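Side-chain contacts in glutathione S-transferase (Sulfitobacter, PDB 4GF0), which probably catalyses the conjugation of glutathione to electrophilic substrates, binding glutathione between a thioredoxin-like domain and a helical domain: residues 4-9 / 15-20; 57-62 / 72-77; 84-87 / 91-94. One frame throughout, in Å; residues are numbered along the deposited sequence. Where two conformers were deposited one is given.

Contact 1 (4-9 / 15-20)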
ATOM      1  N   LEU A   4       3.194  -3.281 -22.469  1.00 19.40           N
ATOM      2  CA  LEU A   4       2.526  -2.674 -21.332  1.00 13.61           C
ATOM      3  C   LEU A   4       2.343  -1.186 -21.586  1.00 14.25           C
ATOM      4  O   LEU A   4       3.208  -0.550 -22.188  1.00 15.54           O
ATOM      5  CB  LEU A   4       3.415  -2.828 -20.103  1.00 16.78           C
ATOM      6  CG  LEU A   4       3.737  -4.246 -19.649  1.00 21.85           C
ATOM      7  CD1 LEU A   4       4.685  -4.203 -18.450  1.00 21.85           C
ATOM      8  CD2 LEU A   4       2.448  -4.950 -19.291  1.00 24.41           C
ATOM      9  N   THR A   5       1.245  -0.628 -21.086  1.00 15.15           N
ATOM     10  CA  THR A   5       1.020   0.809 -21.144  1.00 13.07           C
ATOM     11  C   THR A   5       0.928   1.339 -19.727  1.00 12.24           C
ATOM     12  O   THR A   5       0.126   0.857 -18.925  1.00 14.26           O
ATOM     13  CB  THR A   5      -0.280   1.134 -21.885  1.00 14.59           C
ATOM     14  OG1 THR A   5      -0.251   0.527 -23.179  1.00 18.97           O
ATOM     15  CG2 THR A   5      -0.442   2.647 -22.044  1.00 16.40           C
ATOM     16  N   LEU A   6       1.749   2.336 -19.414  1.00 11.90           N
ATOM     17  CA  LEU A   6       1.769   2.884 -18.068  1.00 11.34           C
ATOM     18  C   LEU A   6       1.219   4.291 -18.096  1.00 12.28           C
ATOM     19  O   LEU A   6       1.763   5.150 -18.783  1.00 12.92           O
ATOM     20  CB  LEU A   6       3.197   2.937 -17.537  1.00 11.17           C
ATOM     21  CG  LEU A   6       3.333   3.601 -16.164  1.00 13.56           C
ATOM     22  CD1 LEU A   6       2.697   2.727 -15.094  1.00 12.40           C
ATOM     23  CD2 LEU A   6       4.816   3.828 -15.860  1.00 14.45           C
ATOM     24  N   TYR A   7       0.157   4.529 -17.333  1.00 11.33           N
ATOM     25  CA  TYR A   7      -0.362   5.880 -17.169  1.00 11.55           C
ATOM     26  C   TYR A   7       0.382   6.522 -16.002  1.00 11.80           C
ATOM     27  O   TYR A   7       0.413   5.975 -14.911  1.00 12.59           O
ATOM     28  CB  TYR A   7      -1.864   5.821 -16.894  1.00 12.00           C
ATOM     29  CG  TYR A   7      -2.612   5.243 -18.064  1.00 12.82           C
ATOM     30  CD1 TYR A   7      -2.756   3.872 -18.220  1.00 19.40           C
ATOM     31  CD2 TYR A   7      -3.144   6.074 -19.041  1.00 18.36           C
ATOM     32  CE1 TYR A   7      -3.433   3.348 -19.324  1.00 18.97           C
ATOM     33  CE2 TYR A   7      -3.818   5.558 -20.126  1.00 21.88           C
ATOM     34  CZ  TYR A   7      -3.955   4.203 -20.264  1.00 25.98           C
ATOM     35  OH  TYR A   7      -4.631   3.705 -21.354  1.00 29.30           O
ATOM     36  N   PHE A   8       0.984   7.676 -16.251  1.00 13.40           N
ATOM     37  CA  PHE A   8       1.873   8.286 -15.277  1.00 14.68           C
ATOM     38  C   PHE A   8       1.772   9.797 -15.355  1.00 16.52           C
ATOM     39  O   PHE A   8       1.217  10.361 -16.304  1.00 14.24           O
ATOM     40  CB  PHE A   8       3.324   7.885 -15.580  1.00 12.13           C
ATOM     41  CG  PHE A   8       3.968   8.739 -16.634  1.00 13.85           C
ATOM     42  CD1 PHE A   8       3.725   8.497 -17.984  1.00 16.67           C
ATOM     43  CD2 PHE A   8       4.795   9.805 -16.286  1.00 15.28           C
ATOM     44  CE1 PHE A   8       4.305   9.298 -18.964  1.00 20.81           C
ATOM     45  CE2 PHE A   8       5.358  10.609 -17.260  1.00 16.52           C
ATOM     46  CZ  PHE A   8       5.117  10.352 -18.600  1.00 23.18           C
ATOM     47  N   THR A   9       2.357  10.459 -14.362  1.00 13.22           N
ATOM     48  CA  THR A   9       2.445  11.909 -14.358  1.00 13.62           C
ATOM     49  C   THR A   9       3.835  12.229 -13.839  1.00 12.95           C
ATOM     50  O   THR A   9       4.263  11.621 -12.857  1.00 19.53           O
ATOM     51  CB  THR A   9       1.386  12.507 -13.429  1.00 16.41           C
ATOM     52  OG1 THR A   9       0.084  12.111 -13.878  1.00 17.26           O
ATOM     53  CG2 THR A   9       1.475  14.038 -13.402  1.00 16.10           C
ATOM     54  N   VAL A  15       6.090   7.118 -11.317  1.00  9.97           N
ATOM     55  CA  VAL A  15       7.428   7.012 -11.889  1.00 11.98           C
ATOM     56  C   VAL A  15       8.189   5.810 -11.315  1.00 13.00           C
ATOM     57  O   VAL A  15       9.069   5.251 -11.979  1.00 12.74           O
ATOM     58  CB  VAL A  15       8.227   8.334 -11.727  1.00 17.62           C
ATOM     59  CG1 VAL A  15       9.594   8.232 -12.369  1.00 17.88           C
ATOM     60  CG2 VAL A  15       7.448   9.496 -12.357  1.00 19.43           C
ATOM     61  N   ALA A  16       7.838   5.395 -10.098  1.00 12.63           N
ATOM     62  CA  ALA A  16       8.468   4.217  -9.500  1.00 12.52           C
ATOM     63  C   ALA A  16       8.226   2.987 -10.368  1.00 15.70           C
ATOM     64  O   ALA A  16       9.097   2.128 -10.511  1.00 11.46           O
ATOM     65  CB  ALA A  16       7.949   3.974  -8.078  1.00 11.89           C
ATOM     66  N   VAL A  17       7.035   2.893 -10.946  1.00 12.42           N
ATOM     67  CA  VAL A  17       6.711   1.737 -11.766  1.00 11.12           C
ATOM     68  C   VAL A  17       7.518   1.802 -13.061  1.00 10.31           C
ATOM     69  O   VAL A  17       8.043   0.791 -13.528  1.00 10.32           O
ATOM     70  CB  VAL A  17       5.192   1.659 -12.039  1.00 12.32           C
ATOM     71  CG1 VAL A  17       4.863   0.434 -12.905  1.00 10.28           C
ATOM     72  CG2 VAL A  17       4.422   1.588 -10.718  1.00  8.97           C
ATOM     73  N   ALA A  18       7.643   2.996 -13.636  1.00 10.90           N
ATOM     74  CA  ALA A  18       8.439   3.149 -14.853  1.00 10.43           C
ATOM     75  C   ALA A  18       9.885   2.717 -14.617  1.00 10.38           C
ATOM     76  O   ALA A  18      10.486   2.015 -15.439  1.00 12.29           O
ATOM     77  CB  ALA A  18       8.384   4.579 -15.343  1.00 11.49           C
ATOM     78  N   ILE A  19      10.432   3.120 -13.481  1.00 12.83           N
ATOM     79  CA  ILE A  19      11.795   2.739 -13.131  1.00 12.52           C
ATOM     80  C   ILE A  19      11.926   1.218 -13.072  1.00 12.85           C
ATOM     81  O   ILE A  19      12.887   0.656 -13.595  1.00 11.82           O
ATOM     82  CB  ILE A  19      12.205   3.367 -11.807  1.00 11.83           C
ATOM     83  CG1 ILE A  19      12.351   4.875 -12.013  1.00 12.28           C
ATOM     84  CG2 ILE A  19      13.543   2.778 -11.308  1.00 13.63           C
ATOM     85  CD1 ILE A  19      12.487   5.678 -10.697  1.00 13.64           C
ATOM     86  N   ALA A  20      10.957   0.552 -12.452  1.00 11.21           N
ATOM     87  CA  ALA A  20      10.997  -0.903 -12.370  1.00 13.80           C
ATOM     88  C   ALA A  20      10.913  -1.561 -13.741  1.00 11.16           C
ATOM     89  O   ALA A  20      11.600  -2.554 -13.999  1.00 10.90           O
ATOM     90  CB  ALA A  20       9.895  -1.426 -11.458  1.00  9.22           C
TER

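Contact 2 (57-62 / 72-77)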
ATOM      1  N   LEU A  57      -1.770   0.560 -14.937  1.00 10.81           N
ATOM      2  CA  LEU A  57      -1.031  -0.205 -15.932  1.00 11.37           C
ATOM      3  C   LEU A  57      -2.005  -1.011 -16.764  1.00 12.07           C
ATOM      4  O   LEU A  57      -2.833  -1.744 -16.219  1.00 16.67           O
ATOM      5  CB  LEU A  57      -0.049  -1.151 -15.232  1.00 13.62           C
ATOM      6  CG  LEU A  57       0.960  -1.885 -16.119  1.00 14.04           C
ATOM      7  CD1 LEU A  57       2.025  -0.899 -16.641  1.00 12.48           C
ATOM      8  CD2 LEU A  57       1.597  -3.027 -15.321  1.00 14.07           C
ATOM      9  N   ARG A  58      -1.913  -0.885 -18.085  1.00 14.03           N
ATOM     10  CA  ARG A  58      -2.742  -1.696 -18.949  1.00 12.82           C
ATOM     11  C   ARG A  58      -1.925  -2.876 -19.447  1.00 15.13           C
ATOM     12  O   ARG A  58      -0.847  -2.704 -20.035  1.00 16.64           O
ATOM     13  CB  ARG A  58      -3.258  -0.889 -20.146  1.00 14.30           C
ATOM     14  CG  ARG A  58      -4.107  -1.723 -21.096  1.00 16.78           C
ATOM     15  CD  ARG A  58      -4.472  -0.959 -22.364  1.00 28.48           C
ATOM     16  NE  ARG A  58      -5.176   0.276 -22.043  1.00 36.75           N
ATOM     17  CZ  ARG A  58      -6.464   0.339 -21.713  1.00 47.31           C
ATOM     18  NH1 ARG A  58      -7.196  -0.769 -21.662  1.00 51.58           N
ATOM     19  NH2 ARG A  58      -7.020   1.512 -21.429  1.00 39.84           N
ATOM     20  N   LEU A  59      -2.446  -4.075 -19.223  1.00 12.59           N
ATOM     21  CA  LEU A  59      -1.727  -5.291 -19.605  1.00 12.44           C
ATOM     22  C   LEU A  59      -1.978  -5.619 -21.065  1.00 16.30           C
ATOM     23  O   LEU A  59      -2.782  -4.958 -21.729  1.00 17.09           O
ATOM     24  CB  LEU A  59      -2.156  -6.461 -18.720  1.00 12.09           C
ATOM     25  CG  LEU A  59      -1.979  -6.231 -17.220  1.00 11.85           C
ATOM     26  CD1 LEU A  59      -2.291  -7.527 -16.463  1.00 14.21           C
ATOM     27  CD2 LEU A  59      -0.576  -5.712 -16.885  1.00 12.49           C
ATOM     28  N   GLU A  60      -1.293  -6.645 -21.563  1.00 13.50           N
ATOM     29  CA  GLU A  60      -1.401  -7.028 -22.963  1.00 15.74           C
ATOM     30  C   GLU A  60      -2.815  -7.454 -23.335  1.00 23.34           C
ATOM     31  O   GLU A  60      -3.209  -7.344 -24.500  1.00 24.14           O
ATOM     32  CB  GLU A  60      -0.397  -8.139 -23.302  1.00 14.41           C
ATOM     33  CG  GLU A  60       1.067  -7.732 -23.144  1.00 16.00           C
ATOM     34  CD  GLU A  60       1.996  -8.940 -23.092  1.00 25.88           C
ATOM     35  OE1 GLU A  60       1.573  -9.975 -22.530  1.00 25.23           O
ATOM     36  OE2 GLU A  60       3.137  -8.861 -23.617  1.00 21.52           O
ATOM     37  N   ASP A  61      -3.582  -7.925 -22.354  1.00 19.26           N
ATOM     38  CA  ASP A  61      -4.966  -8.346 -22.620  1.00 18.73           C
ATOM     39  C   ASP A  61      -5.994  -7.283 -22.241  1.00 23.34           C
ATOM     40  O   ASP A  61      -7.184  -7.589 -22.141  1.00 22.72           O
ATOM     41  CB  ASP A  61      -5.299  -9.664 -21.905  1.00 20.45           C
ATOM     42  CG  ASP A  61      -5.373  -9.515 -20.388  1.00 20.99           C
ATOM     43  OD1 ASP A  61      -5.074  -8.424 -19.841  1.00 20.53           O
ATOM     44  OD2 ASP A  61      -5.710 -10.520 -19.723  1.00 24.86           O
ATOM     45  N   ASP A  62      -5.511  -6.057 -22.019  1.00 17.34           N
ATOM     46  CA  ASP A  62      -6.328  -4.865 -21.728  1.00 20.35           C
ATOM     47  C   ASP A  62      -6.812  -4.745 -20.283  1.00 18.72           C
ATOM     48  O   ASP A  62      -7.507  -3.790 -19.936  1.00 18.01           O
ATOM     49  CB  ASP A  62      -7.498  -4.713 -22.705  1.00 23.54           C
ATOM     50  CG  ASP A  62      -7.045  -4.726 -24.153  1.00 40.83           C
ATOM     51  OD1 ASP A  62      -5.928  -4.242 -24.428  1.00 46.72           O
ATOM     52  OD2 ASP A  62      -7.803  -5.222 -25.010  1.00 43.74           O
ATOM     53  N   LEU A  72       4.452  -2.892  -8.949  1.00  8.77           N
ATOM     54  CA  LEU A  72       5.867  -3.249  -8.793  1.00  8.73           C
ATOM     55  C   LEU A  72       6.030  -4.767  -8.664  1.00  7.43           C
ATOM     56  O   LEU A  72       6.868  -5.381  -9.339  1.00  7.74           O
ATOM     57  CB  LEU A  72       6.473  -2.525  -7.582  1.00 10.32           C
ATOM     58  CG  LEU A  72       6.696  -1.015  -7.730  1.00  7.82           C
ATOM     59  CD1 LEU A  72       7.072  -0.381  -6.367  1.00  9.52           C
ATOM     60  CD2 LEU A  72       7.785  -0.757  -8.752  1.00 10.95           C
ATOM     61  N   ASP A  73       5.230  -5.398  -7.814  1.00  7.57           N
ATOM     62  CA  ASP A  73       5.285  -6.859  -7.714  1.00  8.28           C
ATOM     63  C   ASP A  73       4.901  -7.531  -9.034  1.00 10.74           C
ATOM     64  O   ASP A  73       5.446  -8.574  -9.386  1.00  9.23           O
ATOM     65  CB  ASP A  73       4.416  -7.378  -6.549  1.00 11.80           C
ATOM     66  CG  ASP A  73       5.253  -7.882  -5.385  1.00 16.28           C
ATOM     67  OD1 ASP A  73       6.200  -8.664  -5.629  1.00 14.87           O
ATOM     68  OD2 ASP A  73       4.982  -7.486  -4.228  1.00 17.46           O
ATOM     69  N   TYR A  74       3.974  -6.932  -9.777  1.00  8.02           N
ATOM     70  CA  TYR A  74       3.610  -7.483 -11.082  1.00 10.08           C
ATOM     71  C   TYR A  74       4.793  -7.468 -12.063  1.00  9.65           C
ATOM     72  O   TYR A  74       5.081  -8.469 -12.740  1.00  9.11           O
ATOM     73  CB  TYR A  74       2.392  -6.751 -11.682  1.00  9.45           C
ATOM     74  CG  TYR A  74       2.022  -7.352 -13.016  1.00  9.04           C
ATOM     75  CD1 TYR A  74       1.283  -8.517 -13.082  1.00  8.76           C
ATOM     76  CD2 TYR A  74       2.441  -6.771 -14.204  1.00 11.30           C
ATOM     77  CE1 TYR A  74       0.960  -9.098 -14.305  1.00 11.93           C
ATOM     78  CE2 TYR A  74       2.134  -7.356 -15.433  1.00 11.87           C
ATOM     79  CZ  TYR A  74       1.391  -8.504 -15.470  1.00 13.25           C
ATOM     80  OH  TYR A  74       1.088  -9.097 -16.678  1.00 12.46           O
ATOM     81  N   VAL A  75       5.486  -6.338 -12.134  1.00  9.62           N
ATOM     82  CA  VAL A  75       6.652  -6.225 -13.004  1.00  9.43           C
ATOM     83  C   VAL A  75       7.703  -7.271 -12.661  1.00  8.48           C
ATOM     84  O   VAL A  75       8.269  -7.917 -13.541  1.00 11.33           O
ATOM     85  CB  VAL A  75       7.254  -4.817 -12.959  1.00 10.41           C
ATOM     86  CG1 VAL A  75       8.601  -4.801 -13.720  1.00 10.67           C
ATOM     87  CG2 VAL A  75       6.271  -3.848 -13.595  1.00 13.69           C
ATOM     88  N   ALA A  76       7.947  -7.458 -11.369  1.00  9.78           N
ATOM     89  CA  ALA A  76       8.904  -8.468 -10.943  1.00 10.19           C
ATOM     90  C   ALA A  76       8.455  -9.861 -11.363  1.00 11.96           C
ATOM     91  O   ALA A  76       9.273 -10.694 -11.775  1.00 11.19           O
ATOM     92  CB  ALA A  76       9.092  -8.394  -9.430  1.00 10.84           C
ATOM     93  N   ALA A  77       7.147 -10.100 -11.293  1.00 12.18           N
ATOM     94  CA  ALA A  77       6.594 -11.424 -11.571  1.00 10.88           C
ATOM     95  C   ALA A  77       6.718 -11.769 -13.050  1.00 12.74           C
ATOM     96  O   ALA A  77       6.902 -12.935 -13.409  1.00 15.91           O
ATOM     97  CB  ALA A  77       5.129 -11.490 -11.144  1.00 10.99           C
TER
HETATM   98  O   HOH W   1       0.318  -8.749 -20.033  0.49 20.01           O

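Contact 3 (84-87 / 91-94)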
ATOM      1  N   LEU A  84      14.313  -8.627  -9.089  1.00 12.40           N
ATOM      2  CA  LEU A  84      13.804  -7.489  -8.318  1.00 11.81           C
ATOM      3  C   LEU A  84      13.216  -7.861  -6.953  1.00 14.10           C
ATOM      4  O   LEU A  84      13.036  -6.994  -6.101  1.00 12.43           O
ATOM      5  CB  LEU A  84      12.773  -6.715  -9.140  1.00 13.71           C
ATOM      6  CG  LEU A  84      13.347  -5.980 -10.358  1.00 15.43           C
ATOM      7  CD1 LEU A  84      12.224  -5.495 -11.276  1.00 14.16           C
ATOM      8  CD2 LEU A  84      14.194  -4.812  -9.886  1.00 21.02           C
ATOM      9  N   VAL A  85      12.905  -9.138  -6.753  1.00 11.93           N
ATOM     10  CA  VAL A  85      12.414  -9.630  -5.467  1.00 13.39           C
ATOM     11  C   VAL A  85      13.331 -10.751  -5.003  1.00 13.13           C
ATOM     12  O   VAL A  85      13.591 -11.696  -5.763  1.00 13.82           O
ATOM     13  CB  VAL A  85      10.972 -10.173  -5.588  1.00 16.32           C
ATOM     14  CG1 VAL A  85      10.490 -10.770  -4.249  1.00 12.88           C
ATOM     15  CG2 VAL A  85      10.031  -9.076  -6.057  1.00 15.10           C
ATOM     16  N   PRO A  86      13.834 -10.658  -3.762  1.00 11.95           N
ATOM     17  CA  PRO A  86      14.702 -11.706  -3.214  1.00 15.64           C
ATOM     18  C   PRO A  86      13.995 -13.059  -3.149  1.00 16.17           C
ATOM     19  O   PRO A  86      12.789 -13.132  -2.917  1.00 14.81           O
ATOM     20  CB  PRO A  86      14.967 -11.242  -1.778  1.00 20.19           C
ATOM     21  CG  PRO A  86      14.616  -9.815  -1.748  1.00 18.37           C
ATOM     22  CD  PRO A  86      13.619  -9.547  -2.815  1.00 12.27           C
ATOM     23  N   THR A  87      14.742 -14.137  -3.346  0.56 19.45           N
ATOM     24  CA  THR A  87      14.159 -15.466  -3.193  0.56 17.95           C
ATOM     25  C   THR A  87      13.901 -15.804  -1.724  0.56 21.80           C
ATOM     26  O   THR A  87      12.957 -16.526  -1.408  0.56 23.33           O
ATOM     27  CB  THR A  87      15.033 -16.552  -3.843  0.56 23.89           C
ATOM     28  OG1 THR A  87      16.339 -16.519  -3.261  0.56 23.71           O
ATOM     29  CG2 THR A  87      15.139 -16.318  -5.334  0.56 27.45           C
ATOM     30  N   ALA A  91      13.899 -11.635   3.453  1.00 14.25           N
ATOM     31  CA  ALA A  91      14.362 -10.451   2.743  1.00 13.75           C
ATOM     32  C   ALA A  91      13.236  -9.849   1.895  1.00 13.30           C
ATOM     33  O   ALA A  91      13.076  -8.629   1.851  1.00 14.49           O
ATOM     34  CB  ALA A  91      15.569 -10.790   1.865  1.00 19.42           C
ATOM     35  N   ALA A  92      12.463 -10.692   1.211  1.00 12.25           N
ATOM     36  CA  ALA A  92      11.325 -10.195   0.441  1.00 11.53           C
ATOM     37  C   ALA A  92      10.308  -9.490   1.345  1.00 10.78           C
ATOM     38  O   ALA A  92       9.686  -8.511   0.939  1.00 12.01           O
ATOM     39  CB  ALA A  92      10.649 -11.331  -0.356  1.00 11.34           C
ATOM     40  N   ALA A  93      10.140  -9.994   2.564  1.00 12.43           N
ATOM     41  CA  ALA A  93       9.207  -9.387   3.507  1.00 12.96           C
ATOM     42  C   ALA A  93       9.728  -8.029   3.973  1.00 14.94           C
ATOM     43  O   ALA A  93       8.962  -7.092   4.204  1.00 14.17           O
ATOM     44  CB  ALA A  93       8.944 -10.327   4.698  1.00 12.18           C
ATOM     45  N   GLN A  94      11.041  -7.907   4.105  1.00 13.36           N
ATOM     46  CA  GLN A  94      11.618  -6.632   4.499  1.00 11.33           C
ATOM     47  C   GLN A  94      11.466  -5.625   3.364  1.00 14.42           C
ATOM     48  O   GLN A  94      11.251  -4.445   3.608  1.00 13.99           O
ATOM     49  CB  GLN A  94      13.081  -6.820   4.907  1.00 13.22           C
ATOM     50  CG  GLN A  94      13.239  -7.652   6.170  1.00 19.05           C
ATOM     51  CD  GLN A  94      14.668  -8.068   6.419  1.00 24.71           C
ATOM     52  OE1 GLN A  94      15.399  -8.413   5.484  1.00 24.08           O
ATOM     53  NE2 GLN A  94      15.078  -8.056   7.689  1.00 25.25           N
TER

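Contact 1 (4-9 / 15-20)
Leu-6 of strand 4-8 forks against the flank of helix 14-23, one methyl for Val-17 and one for Ala-18. Its CB leaves the strand toward the helix, and CG lies anti to the backbone N (chi1 176°); CB and CG themselves only carry the fork across the gap. At the tip, Leu-6 CD1 meets Val-17 CG1 at 3.8 Å, the two side chains slanting past each other. Leu-6 CD2 takes the next residue, lying 3.7 Å from Ala-18 CB and equally close to Ala-18 N. With an alanine here both methyls of the fork are gone, which would probably open a gap and take from Val-17 CG1 and Ala-18 CB their partner on the strand. Nearer the strand's end, Val-15 CG2 lies 3.9 Å from Thr-9 O. That carbonyl accepts a hydrogen bond from Thr-12, a residue of the glutathione pocket, while Thr-9 OG1 bonds to Val-33 O. Helix 197-204 covers Val-15 and Ala-18. This is the first half of the beta-alpha-beta unit of the thioredoxin-like domain. All touching side-chain groups are buried hydrocarbon, implying adhesion by shape and exclusion of water; the hydrogen bonds of these residues go to other partners.

Contact 2 (57-62 / 72-77)
Tyr-74 stretches from helix 68-78 to Leu-57 in strand 56-58 and Leu-59 just beyond its end. Its ring stands off the helix because CG is anti to the backbone N (chi1 -179°). Leu-59 comes from the opposite direction with CG anti to its carbonyl carbon and beside the backbone N (chi1 -56°), and both its methyls meet the outer end of the phenol. Leu-59 CD2 approaches Tyr-74 CE2 obliquely at 3.5 Å, and Leu-59 CD1 lies 3.7 Å from Tyr-74 OH. Leu-57 crosses the tyrosine at about a right angle and brings its CD2 to 4.0 Å from Tyr-74 CD2, nearer the root of the ring. A water bound by the N and OE1 of Glu-60 reaches the phenol oxygen weakly, Tyr-74 OH lying 3.5 Å from it. The type I turn from Leu-59 to Asp-62 reverses the chain toward strand 64-66. Leu-65 of that strand touches both Leu-59 and Tyr-74, Leu-6 and Leu-4 of strand 4-8 back the two leucines, and Thr-90 and Ala-93 of the second subunit pack on Leu-59 and Tyr-74. Here helix 68-78 packs on the sheet of the thioredoxin-like N-terminal domain, beside the dimer interface.

Contact 3 (84-87 / 91-94)
Val-85 holds CG1 anti to its backbone N (chi1 177°), a setting that divides its two methyls between neighbouring helices: CG1 turns to Ala-92 of helix 89-111, while CG2 turns to helix 68-78, where it touches Asp-73 and Ala-76. Pro-86 has no such freedom. Its ring holds phi near -61°, and its CB points toward the first turn of helix 89-111; psi of 146° keeps the chain extended beyond it. The contact is therefore made by one branched side chain and one closed ring against two alanine methyls. Val-85 CG1 lies 3.9 Å from Ala-92 CB. The pyrrolidine ring of Pro-86 takes the place beside it, its CB 3.7 Å from Ala-91 CB and its CG 3.8 Å from Ala-92 N, so that it bears on the helix backbone as well as on its methyls. Pro-86 CD is a little farther off, 4.0 Å from Ala-92 CA. Ala-92 thus has Val-85 and Pro-86 as neighbours, and its CB also lies 3.8 Å from Pro-86 O.

The small residues on this helix face let the loop come in close, the alpha carbons of Pro-86 and Ala-92 being 5.2 Å apart. Between the segments the chain turns back on itself, and Asp-88 OD2 accepts a hydrogen bond from Ala-91 N in the opening turn of the helix. Leu-155 and Met-95 also touch Pro-86, and Leu-161 touches Val-85. Farther along, Ala-93 and Gln-94 pack on Leu-65 of the second subunit. The side chains that meet are all hydrocarbon: the loop linking the two domains is laid against the start of helix 89-111 by small apolar groups, the proline ring adding stiffness, while polar bonds such as that of Asp-88 to Ala-91 N lie outside the touching groups.

In the fold
Contacts 1 and 2, with centres 10 Å apart, share one sheet and the helices packed on it: Thr-5 O lies 2.8 Å from Arg-58 N, probably a hydrogen bond between adjacent strands, and Ala-20 CB lies 3.5 Å from Leu-72 CD2 where the helices meet. Contact 3 is 19 Å from contact 2, centre to centre, yet is joined to it through helix 68-78, Ala-76 CB being 3.6 Å from Val-85 CG2. Both also reach the second subunit. Of contacts 1 and 2, contact 1 lies closer to bound glutathione, about 6 Å from the Thr-9 side chain against about 10 Å from that of Leu-57.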